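CDP-glucose-4,6-dehydratase (Yersinia pseudotuberculosis, PDB 1RKX) catalyses the dehydration of CDP-D-glucose, probably to its 4-keto-6-deoxy sugar, with a bound NAD as cofactor. Local coordinates at residues 72-86 with 114-128. Sequence-based numbering, arbitrary orientation.
Sequences LLESIREFQPEIVFH and LLEAIRHVGGVKAVV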
ATOM      1  N   LEU C  72      36.507  -7.737 -15.332  1.00 21.95           N
ATOM      2  CA  LEU C  72      36.016  -7.736 -13.955  1.00 20.61           C
ATOM      3  C   LEU C  72      35.985  -9.168 -13.421  1.00 20.44           C
ATOM      4  O   LEU C  72      36.350  -9.419 -12.271  1.00 20.72           O
ATOM      5  CB  LEU C  72      34.617  -7.115 -13.889  1.00 18.93           C
ATOM      6  CG  LEU C  72      33.925  -7.124 -12.522  1.00 21.37           C
ATOM      7  CD1 LEU C  72      34.811  -6.472 -11.464  1.00 20.04           C
ATOM      8  CD2 LEU C  72      32.593  -6.385 -12.637  1.00 21.08           C
ATOM      9  N   LEU C  73      35.543 -10.101 -14.262  1.00 21.00           N
ATOM     10  CA  LEU C  73      35.482 -11.512 -13.884  1.00 22.15           C
ATOM     11  C   LEU C  73      36.882 -12.006 -13.519  1.00 25.04           C
ATOM     12  O   LEU C  73      37.072 -12.670 -12.496  1.00 25.37           O
ATOM     13  CB  LEU C  73      34.929 -12.336 -15.049  1.00 21.10           C
ATOM     14  CG  LEU C  73      35.089 -13.861 -15.030  1.00 23.54           C
ATOM     15  CD1 LEU C  73      34.252 -14.468 -13.907  1.00 20.39           C
ATOM     16  CD2 LEU C  73      34.660 -14.421 -16.391  1.00 22.24           C
ATOM     17  N   GLU C  74      37.857 -11.678 -14.363  1.00 27.85           N
ATOM     18  CA  GLU C  74      39.238 -12.088 -14.134  1.00 32.14           C
ATOM     19  C   GLU C  74      39.817 -11.466 -12.869  1.00 30.77           C
ATOM     20  O   GLU C  74      40.491 -12.145 -12.094  1.00 28.16           O
ATOM     21  CB  GLU C  74      40.115 -11.709 -15.330  1.00 39.96           C
ATOM     22  CG  GLU C  74      39.825 -12.502 -16.590  1.00 53.46           C
ATOM     23  CD  GLU C  74      39.970 -13.996 -16.382  1.00 60.55           C
ATOM     24  OE1 GLU C  74      41.044 -14.434 -15.915  1.00 64.28           O
ATOM     25  OE2 GLU C  74      39.010 -14.734 -16.686  1.00 64.03           O
ATOM     26  N   SER C  75      39.558 -10.177 -12.669  1.00 26.89           N
ATOM     27  CA  SER C  75      40.060  -9.474 -11.493  1.00 27.39           C
ATOM     28  C   SER C  75      39.545 -10.137 -10.217  1.00 27.73           C
ATOM     29  O   SER C  75      40.266 -10.239  -9.220  1.00 30.24           O
ATOM     30  CB  SER C  75      39.625  -8.005 -11.528  1.00 27.68           C
ATOM     31  OG  SER C  75      40.111  -7.294 -10.400  1.00 25.77           O
ATOM     32  N   ILE C  76      38.300 -10.593 -10.256  1.00 26.76           N
ATOM     33  CA  ILE C  76      37.694 -11.247  -9.107  1.00 25.94           C
ATOM     34  C   ILE C  76      38.186 -12.689  -8.954  1.00 26.81           C
ATOM     35  O   ILE C  76      38.539 -13.117  -7.851  1.00 25.61           O
ATOM     36  CB  ILE C  76      36.151 -11.232  -9.222  1.00 24.60           C
ATOM     37  CG1 ILE C  76      35.651  -9.781  -9.146  1.00 25.18           C
ATOM     38  CG2 ILE C  76      35.534 -12.082  -8.115  1.00 23.22           C
ATOM     39  CD1 ILE C  76      34.161  -9.605  -9.409  1.00 23.15           C
ATOM     40  N   ARG C  77      38.210 -13.433 -10.055  1.00 28.59           N
ATOM     41  CA  ARG C  77      38.664 -14.825 -10.031  1.00 32.58           C
ATOM     42  C   ARG C  77      40.106 -14.929  -9.550  1.00 31.95           C
ATOM     43  O   ARG C  77      40.463 -15.849  -8.820  1.00 32.03           O
ATOM     44  CB  ARG C  77      38.568 -15.443 -11.425  1.00 35.75           C
ATOM     45  CG  ARG C  77      39.183 -16.835 -11.520  1.00 40.28           C
ATOM     46  CD  ARG C  77      39.221 -17.294 -12.961  1.00 44.11           C
ATOM     47  NE  ARG C  77      37.878 -17.440 -13.507  1.00 46.30           N
ATOM     48  CZ  ARG C  77      37.583 -17.353 -14.799  1.00 47.99           C
ATOM     49  NH1 ARG C  77      38.540 -17.114 -15.686  1.00 48.16           N
ATOM     50  NH2 ARG C  77      36.332 -17.508 -15.204  1.00 48.65           N
ATOM     51  N   GLU C  78      40.932 -13.988  -9.986  1.00 32.31           N
ATOM     52  CA  GLU C  78      42.336 -13.948  -9.598  1.00 37.64           C
ATOM     53  C   GLU C  78      42.476 -13.752  -8.091  1.00 33.42           C
ATOM     54  O   GLU C  78      43.339 -14.354  -7.454  1.00 32.81           O
ATOM     55  CB  GLU C  78      43.036 -12.801 -10.342  1.00 45.94           C
ATOM     56  CG  GLU C  78      44.517 -12.595 -10.019  1.00 58.86           C
ATOM     57  CD  GLU C  78      44.759 -11.976  -8.649  1.00 65.23           C
ATOM     58  OE1 GLU C  78      44.147 -10.931  -8.339  1.00 67.65           O
ATOM     59  OE2 GLU C  78      45.575 -12.533  -7.885  1.00 68.08           O
ATOM     60  N   PHE C  79      41.605 -12.924  -7.524  1.00 27.76           N
ATOM     61  CA  PHE C  79      41.646 -12.608  -6.103  1.00 26.26           C
ATOM     62  C   PHE C  79      40.952 -13.589  -5.150  1.00 25.62           C
ATOM     63  O   PHE C  79      41.388 -13.745  -4.008  1.00 26.34           O
ATOM     64  CB  PHE C  79      41.080 -11.200  -5.890  1.00 24.83           C
ATOM     65  CG  PHE C  79      41.223 -10.691  -4.483  1.00 24.94           C
ATOM     66  CD1 PHE C  79      42.481 -10.504  -3.924  1.00 24.09           C
ATOM     67  CD2 PHE C  79      40.098 -10.398  -3.718  1.00 24.82           C
ATOM     68  CE1 PHE C  79      42.621 -10.030  -2.619  1.00 25.41           C
ATOM     69  CE2 PHE C  79      40.225  -9.922  -2.410  1.00 25.77           C
ATOM     70  CZ  PHE C  79      41.490  -9.737  -1.861  1.00 25.21           C
ATOM     71  N   GLN C  80      39.884 -14.240  -5.602  1.00 24.53           N
ATOM     72  CA  GLN C  80      39.145 -15.188  -4.763  1.00 25.00           C
ATOM     73  C   GLN C  80      38.669 -14.535  -3.459  1.00 25.13           C
ATOM     74  O   GLN C  80      38.992 -14.997  -2.363  1.00 25.29           O
ATOM     75  CB  GLN C  80      40.025 -16.398  -4.428  1.00 26.48           C
ATOM     76  CG  GLN C  80      40.500 -17.190  -5.641  1.00 28.61           C
ATOM     77  CD  GLN C  80      39.392 -17.988  -6.293  1.00 30.37           C
ATOM     78  OE1 GLN C  80      38.774 -18.841  -5.659  1.00 30.83           O
ATOM     79  NE2 GLN C  80      39.137 -17.716  -7.571  1.00 32.25           N
ATOM     80  N   PRO C  81      37.888 -13.451  -3.559  1.00 23.77           N
ATOM     81  CA  PRO C  81      37.401 -12.777  -2.350  1.00 23.70           C
ATOM     82  C   PRO C  81      36.328 -13.569  -1.606  1.00 21.41           C
ATOM     83  O   PRO C  81      35.614 -14.372  -2.202  1.00 22.57           O
ATOM     84  CB  PRO C  81      36.850 -11.464  -2.900  1.00 22.81           C
ATOM     85  CG  PRO C  81      36.247 -11.913  -4.200  1.00 23.20           C
ATOM     86  CD  PRO C  81      37.354 -12.803  -4.770  1.00 23.68           C
ATOM     87  N   GLU C  82      36.224 -13.335  -0.300  1.00 25.05           N
ATOM     88  CA  GLU C  82      35.215 -13.993   0.525  1.00 26.17           C
ATOM     89  C   GLU C  82      34.129 -12.955   0.780  1.00 24.09           C
ATOM     90  O   GLU C  82      32.987 -13.288   1.092  1.00 23.24           O
ATOM     91  CB  GLU C  82      35.782 -14.396   1.882  1.00 28.57           C
ATOM     92  CG  GLU C  82      37.070 -15.171   1.867  1.00 33.07           C
ATOM     93  CD  GLU C  82      37.641 -15.281   3.267  1.00 34.67           C
ATOM     94  OE1 GLU C  82      36.996 -15.942   4.112  1.00 31.73           O
ATOM     95  OE2 GLU C  82      38.717 -14.687   3.520  1.00 32.81           O
ATOM     96  N   ILE C  83      34.514 -11.690   0.668  1.00 22.09           N
ATOM     97  CA  ILE C  83      33.598 -10.582   0.893  1.00 21.99           C
ATOM     98  C   ILE C  83      33.757  -9.542  -0.207  1.00 21.79           C
ATOM     99  O   ILE C  83      34.878  -9.181  -0.584  1.00 21.55           O
ATOM    100  CB  ILE C  83      33.868  -9.912   2.259  1.00 23.58           C
ATOM    101  CG1 ILE C  83      33.730 -10.943   3.383  1.00 25.77           C
ATOM    102  CG2 ILE C  83      32.878  -8.767   2.484  1.00 23.74           C
ATOM    103  CD1 ILE C  83      34.126 -10.417   4.757  1.00 27.01           C
ATOM    104  N   VAL C  84      32.629  -9.052  -0.713  1.00 20.44           N
ATOM    105  CA  VAL C  84      32.645  -8.058  -1.770  1.00 20.99           C
ATOM    106  C   VAL C  84      31.773  -6.847  -1.444  1.00 17.83           C
ATOM    107  O   VAL C  84      30.636  -6.994  -1.001  1.00 19.70           O
ATOM    108  CB  VAL C  84      32.131  -8.644  -3.102  1.00 19.34           C
ATOM    109  CG1 VAL C  84      32.084  -7.542  -4.162  1.00 20.52           C
ATOM    110  CG2 VAL C  84      33.026  -9.793  -3.555  1.00 20.94           C
ATOM    111  N   PHE C  85      32.322  -5.658  -1.659  1.00 17.87           N
ATOM    112  CA  PHE C  85      31.591  -4.409  -1.466  1.00 17.92           C
ATOM    113  C   PHE C  85      31.568  -3.740  -2.835  1.00 18.72           C
ATOM    114  O   PHE C  85      32.622  -3.368  -3.368  1.00 19.17           O
ATOM    115  CB  PHE C  85      32.299  -3.481  -0.475  1.00 18.93           C
ATOM    116  CG  PHE C  85      32.209  -3.926   0.956  1.00 19.38           C
ATOM    117  CD1 PHE C  85      33.229  -4.682   1.529  1.00 19.65           C
ATOM    118  CD2 PHE C  85      31.113  -3.571   1.743  1.00 17.50           C
ATOM    119  CE1 PHE C  85      33.162  -5.076   2.872  1.00 18.16           C
ATOM    120  CE2 PHE C  85      31.031  -3.957   3.086  1.00 17.21           C
ATOM    121  CZ  PHE C  85      32.061  -4.712   3.652  1.00 18.26           C
ATOM    122  N   HIS C  86      30.380  -3.599  -3.414  1.00 19.85           N
ATOM    123  CA  HIS C  86      30.255  -2.973  -4.723  1.00 17.71           C
ATOM    124  C   HIS C  86      29.860  -1.512  -4.567  1.00 18.41           C
ATOM    125  O   HIS C  86      28.699  -1.201  -4.297  1.00 19.16           O
ATOM    126  CB  HIS C  86      29.219  -3.729  -5.567  1.00 18.91           C
ATOM    127  CG  HIS C  86      28.963  -3.122  -6.915  1.00 20.04           C
ATOM    128  ND1 HIS C  86      29.977  -2.740  -7.768  1.00 20.27           N
ATOM    129  CD2 HIS C  86      27.805  -2.841  -7.561  1.00 19.50           C
ATOM    130  CE1 HIS C  86      29.456  -2.247  -8.878  1.00 20.44           C
ATOM    131  NE2 HIS C  86      28.139  -2.299  -8.778  1.00 18.23           N
ATOM    132  N   LEU C 114      29.125  -7.713 -12.066  1.00 17.68           N
ATOM    133  CA  LEU C 114      29.725  -8.039 -10.774  1.00 17.89           C
ATOM    134  C   LEU C 114      29.087  -9.297 -10.188  1.00 17.20           C
ATOM    135  O   LEU C 114      29.789 -10.225  -9.761  1.00 16.31           O
ATOM    136  CB  LEU C 114      29.545  -6.880  -9.789  1.00 18.35           C
ATOM    137  CG  LEU C 114      30.114  -7.205  -8.403  1.00 20.59           C
ATOM    138  CD1 LEU C 114      31.419  -6.457  -8.209  1.00 21.81           C
ATOM    139  CD2 LEU C 114      29.113  -6.837  -7.325  1.00 21.39           C
ATOM    140  N   LEU C 115      27.757  -9.327 -10.167  1.00 16.71           N
ATOM    141  CA  LEU C 115      27.026 -10.472  -9.632  1.00 16.31           C
ATOM    142  C   LEU C 115      27.266 -11.730 -10.465  1.00 17.37           C
ATOM    143  O   LEU C 115      27.361 -12.833  -9.922  1.00 15.66           O
ATOM    144  CB  LEU C 115      25.527 -10.154  -9.550  1.00 17.02           C
ATOM    145  CG  LEU C 115      25.180  -9.027  -8.566  1.00 19.82           C
ATOM    146  CD1 LEU C 115      23.706  -8.641  -8.689  1.00 20.29           C
ATOM    147  CD2 LEU C 115      25.500  -9.487  -7.146  1.00 21.00           C
ATOM    148  N   GLU C 116      27.387 -11.569 -11.782  1.00 16.13           N
ATOM    149  CA  GLU C 116      27.643 -12.710 -12.657  1.00 19.30           C
ATOM    150  C   GLU C 116      29.027 -13.293 -12.351  1.00 20.90           C
ATOM    151  O   GLU C 116      29.205 -14.513 -12.301  1.00 19.95           O
ATOM    152  CB  GLU C 116      27.572 -12.274 -14.126  1.00 19.93           C
ATOM    153  CG  GLU C 116      27.698 -13.405 -15.152  1.00 22.13           C
ATOM    154  CD  GLU C 116      26.533 -14.387 -15.125  1.00 23.88           C
ATOM    155  OE1 GLU C 116      25.530 -14.144 -14.416  1.00 20.65           O
ATOM    156  OE2 GLU C 116      26.623 -15.415 -15.832  1.00 26.94           O
ATOM    157  N   ALA C 117      30.006 -12.416 -12.140  1.00 18.96           N
ATOM    158  CA  ALA C 117      31.362 -12.858 -11.830  1.00 19.85           C
ATOM    159  C   ALA C 117      31.362 -13.638 -10.520  1.00 24.13           C
ATOM    160  O   ALA C 117      31.970 -14.705 -10.411  1.00 20.77           O
ATOM    161  CB  ALA C 117      32.294 -11.657 -11.725  1.00 20.12           C
ATOM    162  N   ILE C 118      30.664 -13.101  -9.524  1.00 21.35           N
ATOM    163  CA  ILE C 118      30.582 -13.743  -8.221  1.00 22.31           C
ATOM    164  C   ILE C 118      29.928 -15.117  -8.346  1.00 22.36           C
ATOM    165  O   ILE C 118      30.365 -16.093  -7.725  1.00 23.00           O
ATOM    166  CB  ILE C 118      29.782 -12.861  -7.237  1.00 21.90           C
ATOM    167  CG1 ILE C 118      30.571 -11.577  -6.964  1.00 22.91           C
ATOM    168  CG2 ILE C 118      29.492 -13.628  -5.946  1.00 22.37           C
ATOM    169  CD1 ILE C 118      29.846 -10.557  -6.101  1.00 22.68           C
ATOM    170  N   ARG C 119      28.889 -15.183  -9.171  1.00 24.56           N
ATOM    171  CA  ARG C 119      28.156 -16.417  -9.405  1.00 26.71           C
ATOM    172  C   ARG C 119      29.066 -17.527  -9.939  1.00 26.95           C
ATOM    173  O   ARG C 119      29.014 -18.668  -9.478  1.00 24.57           O
ATOM    174  CB  ARG C 119      27.027 -16.141 -10.403  1.00 25.04           C
ATOM    175  CG  ARG C 119      26.127 -17.315 -10.715  1.00 28.30           C
ATOM    176  CD  ARG C 119      24.861 -16.839 -11.416  1.00 28.50           C
ATOM    177  NE  ARG C 119      24.997 -16.664 -12.861  1.00 29.94           N
ATOM    178  CZ  ARG C 119      24.813 -17.638 -13.745  1.00 30.40           C
ATOM    179  NH1 ARG C 119      24.490 -18.858 -13.328  1.00 28.60           N
ATOM    180  NH2 ARG C 119      24.926 -17.391 -15.045  1.00 30.23           N
ATOM    181  N   HIS C 120      29.915 -17.183 -10.900  1.00 26.70           N
ATOM    182  CA  HIS C 120      30.805 -18.169 -11.505  1.00 32.27           C
ATOM    183  C   HIS C 120      32.094 -18.470 -10.751  1.00 31.73           C
ATOM    184  O   HIS C 120      32.543 -19.614 -10.725  1.00 32.34           O
ATOM    185  CB  HIS C 120      31.121 -17.755 -12.941  1.00 36.71           C
ATOM    186  CG  HIS C 120      29.921 -17.758 -13.835  1.00 42.52           C
ATOM    187  ND1 HIS C 120      29.127 -18.873 -14.006  1.00 45.13           N
ATOM    188  CD2 HIS C 120      29.358 -16.778 -14.581  1.00 44.13           C
ATOM    189  CE1 HIS C 120      28.128 -18.579 -14.819  1.00 45.72           C
ATOM    190  NE2 HIS C 120      28.245 -17.314 -15.182  1.00 45.53           N
ATOM    191  N   VAL C 121      32.691 -17.456 -10.135  1.00 30.05           N
ATOM    192  CA  VAL C 121      33.928 -17.661  -9.389  1.00 29.01           C
ATOM    193  C   VAL C 121      33.692 -18.523  -8.154  1.00 27.98           C
ATOM    194  O   VAL C 121      34.492 -19.407  -7.839  1.00 28.92           O
ATOM    195  CB  VAL C 121      34.548 -16.311  -8.965  1.00 28.99           C
ATOM    196  CG1 VAL C 121      35.750 -16.542  -8.053  1.00 28.35           C
ATOM    197  CG2 VAL C 121      34.975 -15.532 -10.199  1.00 28.22           C
ATOM    198  N   GLY C 122      32.587 -18.265  -7.459  1.00 28.27           N
ATOM    199  CA  GLY C 122      32.261 -19.028  -6.267  1.00 27.68           C
ATOM    200  C   GLY C 122      33.110 -18.653  -5.064  1.00 27.56           C
ATOM    201  O   GLY C 122      34.074 -17.898  -5.183  1.00 25.71           O
ATOM    202  N   GLY C 123      32.741 -19.171  -3.896  1.00 26.32           N
ATOM    203  CA  GLY C 123      33.500 -18.894  -2.690  1.00 27.15           C
ATOM    204  C   GLY C 123      33.185 -17.589  -1.979  1.00 28.04           C
ATOM    205  O   GLY C 123      33.626 -17.377  -0.849  1.00 27.16           O
ATOM    206  N   VAL C 124      32.438 -16.698  -2.626  1.00 26.75           N
ATOM    207  CA  VAL C 124      32.099 -15.434  -1.986  1.00 23.57           C
ATOM    208  C   VAL C 124      31.010 -15.689  -0.945  1.00 22.12           C
ATOM    209  O   VAL C 124      29.944 -16.224  -1.260  1.00 23.81           O
ATOM    210  CB  VAL C 124      31.612 -14.399  -3.013  1.00 23.74           C
ATOM    211  CG1 VAL C 124      31.273 -13.095  -2.308  1.00 21.47           C
ATOM    212  CG2 VAL C 124      32.699 -14.161  -4.068  1.00 22.91           C
ATOM    213  N   LYS C 125      31.284 -15.300   0.296  1.00 23.64           N
ATOM    214  CA  LYS C 125      30.354 -15.515   1.399  1.00 26.62           C
ATOM    215  C   LYS C 125      29.400 -14.344   1.637  1.00 23.07           C
ATOM    216  O   LYS C 125      28.237 -14.545   2.000  1.00 21.95           O
ATOM    217  CB  LYS C 125      31.139 -15.798   2.688  1.00 29.54           C
ATOM    218  CG  LYS C 125      32.032 -17.043   2.641  1.00 38.29           C
ATOM    219  CD  LYS C 125      31.364 -18.238   3.307  1.00 43.71           C
ATOM    220  CE  LYS C 125      30.097 -18.638   2.576  1.00 46.02           C
ATOM    221  NZ  LYS C 125      29.220 -19.553   3.361  1.00 44.52           N
ATOM    222  N   ALA C 126      29.890 -13.126   1.437  1.00 20.00           N
ATOM    223  CA  ALA C 126      29.066 -11.939   1.652  1.00 21.67           C
ATOM    224  C   ALA C 126      29.236 -10.897   0.559  1.00 19.88           C
ATOM    225  O   ALA C 126      30.354 -10.550   0.174  1.00 18.43           O
ATOM    226  CB  ALA C 126      29.389 -11.317   3.009  1.00 21.24           C
ATOM    227  N   VAL C 127      28.109 -10.394   0.062  1.00 18.95           N
ATOM    228  CA  VAL C 127      28.125  -9.375  -0.973  1.00 16.62           C
ATOM    229  C   VAL C 127      27.275  -8.201  -0.494  1.00 18.14           C
ATOM    230  O   VAL C 127      26.098  -8.364  -0.149  1.00 18.27           O
ATOM    231  CB  VAL C 127      27.537  -9.899  -2.306  1.00 17.22           C
ATOM    232  CG1 VAL C 127      27.593  -8.794  -3.376  1.00 15.67           C
ATOM    233  CG2 VAL C 127      28.308 -11.126  -2.773  1.00 17.74           C
ATOM    234  N   VAL C 128      27.881  -7.023  -0.458  1.00 17.48           N
ATOM    235  CA  VAL C 128      27.182  -5.825  -0.040  1.00 19.45           C
ATOM    236  C   VAL C 128      27.195  -4.863  -1.216  1.00 17.45           C
ATOM    237  O   VAL C 128      28.224  -4.277  -1.554  1.00 17.59           O
ATOM    238  CB  VAL C 128      27.859  -5.170   1.175  1.00 17.40           C
ATOM    239  CG1 VAL C 128      27.188  -3.832   1.481  1.00 18.38           C
ATOM    240  CG2 VAL C 128      27.751  -6.092   2.382  1.00 20.07           C
TER
HETATM  241  O   HOH W   1      36.808 -20.397  -6.413  1.00 40.35           O
HETATM  242  O   HOH W   2      36.070 -16.211  -4.008  1.00 27.68           O
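V84 N donates to A126 O, V84 O accepts from V128 N at 2.8 Å, and H86 N donates to V128 O, making strands 83-86 and 126-128 parallel neighbours. At the start of the ladder, K125 N lies 2.8 Å from E82 O, tilted from the carbonyl plane; A126 N donates to the same oxygen in that plane. The carboxylate of E82 is held by Y250 and R11 N.

Apolar contacts join the helices, whose axes cross at -40° and come within 9.1 Å. The small A117 permits this approach: its CB meets I76 CD1 at 3.6 Å and also lies against L73 CA. V121, one turn further on, packs next to it. V121 CG2 reaches L73 CD1, I76 CG2 and the CA and CB of R77.

Each segment is the end of a helix and the strand it leads into, in a Rossmann fold, as in the SDR family. Strand 83-86, helix 100-121 and strand 126-130 form a beta-alpha-beta crossover. Both helices cover the sheet face bearing V84 and V127. V84 CG2 meets I118 CD1 tip to tip at 4.1 Å and also touches V124 CG1. L114 and H86 run alongside each other, ends pointing opposite ways. With CG anti to the backbone N (chi1 177°), H86 lays CG against L114 CD2, which is 3.6 Å from H86 CB. H86 ND1 is hydrogen-bonded to T15 OG1, and its side chain touches NAD-binding I66. On the other face, F85 runs beside V128, CD2 against its CB, with helix 236-251 packed over both.

Polar contacts close the outer end. Q80 NE2 donates almost straight (178°) to a lone pair of R77 O, which fixes the amide beside V121 CG1. One water links Q80 OE1 to V121 O, a second P81 O to G122 O.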